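Long-range contact in type II restriction enzyme SfiI (PDB 2EZV), which cuts double-stranded DNA as a tetrameric type II restriction endonuclease, recognising two GGCC blocks separated by five arbitrary base pairs: residues A136-L144 against L152-F160. Residues are numbered along the deposited sequence; the frame is centred on the assembly and turned at random.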
# COMPACT_ATOMS: atom_id res chain seq x y z
N ALA D 136 -25.27 -24.39 0.77
CA ALA D 136 -24.18 -23.47 0.51
C ALA D 136 -23.24 -23.47 1.72
O ALA D 136 -23.69 -23.56 2.87
CB ALA D 136 -24.73 -22.07 0.27
N GLY D 137 -21.94 -23.39 1.44
CA GLY D 137 -20.94 -23.39 2.50
C GLY D 137 -20.34 -22.02 2.77
O GLY D 137 -19.64 -21.84 3.77
N VAL D 138 -20.59 -21.06 1.88
CA VAL D 138 -20.08 -19.69 2.04
C VAL D 138 -21.17 -18.88 2.71
O VAL D 138 -22.33 -18.90 2.28
CB VAL D 138 -19.80 -19.03 0.67
CG1 VAL D 138 -19.36 -17.59 0.87
CG2 VAL D 138 -18.73 -19.81 -0.09
N ILE D 139 -20.83 -18.16 3.77
CA ILE D 139 -21.82 -17.36 4.47
C ILE D 139 -22.32 -16.22 3.59
O ILE D 139 -21.60 -15.73 2.71
CB ILE D 139 -21.25 -16.76 5.78
CG1 ILE D 139 -20.05 -15.87 5.48
CG2 ILE D 139 -20.82 -17.88 6.72
CD1 ILE D 139 -19.56 -15.09 6.69
N PRO D 140 -23.56 -15.78 3.81
CA PRO D 140 -24.12 -14.69 3.00
C PRO D 140 -23.43 -13.36 3.27
O PRO D 140 -23.41 -12.48 2.42
CB PRO D 140 -25.59 -14.68 3.44
CG PRO D 140 -25.50 -15.04 4.89
CD PRO D 140 -24.49 -16.18 4.88
N HIS D 141 -22.84 -13.23 4.46
CA HIS D 141 -22.17 -11.99 4.82
C HIS D 141 -21.44 -12.11 6.16
O HIS D 141 -21.74 -12.98 6.96
CB HIS D 141 -23.20 -10.86 4.89
CG HIS D 141 -24.36 -11.16 5.79
ND1 HIS D 141 -24.25 -11.23 7.16
CD2 HIS D 141 -25.66 -11.45 5.50
CE1 HIS D 141 -25.43 -11.55 7.68
NE2 HIS D 141 -26.30 -11.68 6.69
N LEU D 142 -20.47 -11.22 6.39
CA LEU D 142 -19.71 -11.20 7.64
C LEU D 142 -20.13 -9.96 8.42
O LEU D 142 -20.01 -8.84 7.92
CB LEU D 142 -18.21 -11.14 7.35
CG LEU D 142 -17.26 -11.12 8.56
CD1 LEU D 142 -17.35 -12.44 9.32
CD2 LEU D 142 -15.85 -10.90 8.06
N MET D 143 -20.60 -10.16 9.64
CA MET D 143 -21.03 -9.03 10.46
C MET D 143 -19.85 -8.24 10.98
O MET D 143 -18.91 -8.79 11.55
CB MET D 143 -21.90 -9.52 11.62
CG MET D 143 -23.25 -10.08 11.18
SD MET D 143 -24.26 -8.84 10.34
CE MET D 143 -25.90 -9.35 10.81
N LEU D 144 -19.89 -6.93 10.76
CA LEU D 144 -18.84 -6.02 11.21
C LEU D 144 -19.39 -5.18 12.36
O LEU D 144 -20.57 -4.84 12.36
CB LEU D 144 -18.40 -5.10 10.06
CG LEU D 144 -17.96 -5.74 8.74
CD1 LEU D 144 -17.63 -4.65 7.73
CD2 LEU D 144 -16.75 -6.62 8.98
N LEU D 152 -23.05 -4.45 11.13
CA LEU D 152 -23.26 -4.05 9.74
C LEU D 152 -22.78 -5.21 8.88
O LEU D 152 -21.60 -5.54 8.89
CB LEU D 152 -22.44 -2.80 9.43
CG LEU D 152 -22.42 -2.34 7.97
CD1 LEU D 152 -23.81 -1.87 7.57
CD2 LEU D 152 -21.42 -1.20 7.81
N PRO D 153 -23.67 -5.83 8.11
CA PRO D 153 -23.27 -6.96 7.26
C PRO D 153 -22.40 -6.60 6.06
O PRO D 153 -22.73 -5.69 5.29
CB PRO D 153 -24.60 -7.57 6.85
CG PRO D 153 -25.48 -6.35 6.74
CD PRO D 153 -25.11 -5.54 7.96
N ALA D 154 -21.28 -7.30 5.90
CA ALA D 154 -20.39 -7.08 4.77
C ALA D 154 -20.70 -8.18 3.76
O ALA D 154 -20.41 -9.36 3.99
CB ALA D 154 -18.93 -7.16 5.21
N VAL D 155 -21.32 -7.80 2.65
CA VAL D 155 -21.70 -8.75 1.62
C VAL D 155 -20.57 -9.61 1.09
O VAL D 155 -19.45 -9.15 0.85
CB VAL D 155 -22.31 -8.06 0.40
CG1 VAL D 155 -23.44 -8.92 -0.15
CG2 VAL D 155 -22.77 -6.67 0.77
N THR D 156 -20.91 -10.87 0.86
CA THR D 156 -19.99 -11.87 0.34
C THR D 156 -20.14 -11.90 -1.18
O THR D 156 -21.26 -11.98 -1.69
CB THR D 156 -20.34 -13.27 0.94
OG1 THR D 156 -19.41 -13.57 1.99
CG2 THR D 156 -20.29 -14.36 -0.12
N THR D 157 -19.03 -11.82 -1.89
CA THR D 157 -19.05 -11.88 -3.34
C THR D 157 -18.08 -12.97 -3.77
O THR D 157 -16.88 -12.88 -3.52
CB THR D 157 -18.65 -10.53 -3.98
OG1 THR D 157 -19.65 -9.56 -3.67
CG2 THR D 157 -18.55 -10.66 -5.51
N SER D 158 -18.61 -14.00 -4.43
CA SER D 158 -17.81 -15.14 -4.85
C SER D 158 -17.30 -15.10 -6.28
O SER D 158 -18.08 -14.95 -7.23
CB SER D 158 -18.62 -16.42 -4.64
OG SER D 158 -19.03 -16.52 -3.28
N ILE D 159 -16.00 -15.29 -6.42
CA ILE D 159 -15.36 -15.27 -7.73
C ILE D 159 -14.36 -16.40 -7.96
O ILE D 159 -13.63 -16.80 -7.05
CB ILE D 159 -14.67 -13.91 -7.93
CG1 ILE D 159 -15.73 -12.82 -7.83
CG2 ILE D 159 -13.95 -13.87 -9.29
CD1 ILE D 159 -15.19 -11.44 -7.70
N PHE D 160 -14.32 -16.91 -9.18
CA PHE D 160 -13.41 -17.99 -9.53
C PHE D 160 -12.57 -17.69 -10.76
O PHE D 160 -13.09 -17.35 -11.83
CB PHE D 160 -14.19 -19.29 -9.76
CG PHE D 160 -14.77 -19.87 -8.51
CD1 PHE D 160 -15.93 -19.33 -7.96
CD2 PHE D 160 -14.15 -20.93 -7.87
CE1 PHE D 160 -16.46 -19.85 -6.78
CE2 PHE D 160 -14.67 -21.46 -6.70
CZ PHE D 160 -15.83 -20.92 -6.15
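Leu142 and Ala154 are joined by two hydrogen bonds, Ala154 N to Leu142 O at 2.8 Å and Leu142 N to Ala154 O at 3.0 Å, and Leu144 and Leu152 repeat this ring at the turn end of this antiparallel β-hairpin. The hairpin illustrates how a short strand is added to the mixed sheet of a PD-(D/E)XK nuclease: 152-160 belongs to a long central strand that along its other edge runs parallel to strand 93-104, which carries the calcium ligand Asp100. Before His141 the pairing frays. Thr156 N gives Pro140 O a weak hydrogen bond of 3.4 Å, and Thr156 OG1 another weak one to Ile139 O; Pro140 O has a second donor in His188.

Between the bonded pairs, Pro153 meets His141 and Met143 on one face of the hairpin. Its CB lies over a face of the His141 imidazole, a CH-pi contact 3.9 Å from the centroid, while the bent Met143 chain lays SD across the same carbon. On the other face, Leu144 CD1 packs on Ala154 CB. Where residues 136-140 have not yet joined the sheet, Val138 has CG1 anti to its own nitrogen (chi1 176°), which carries this methyl to 3.5 Å from Thr156 CG2.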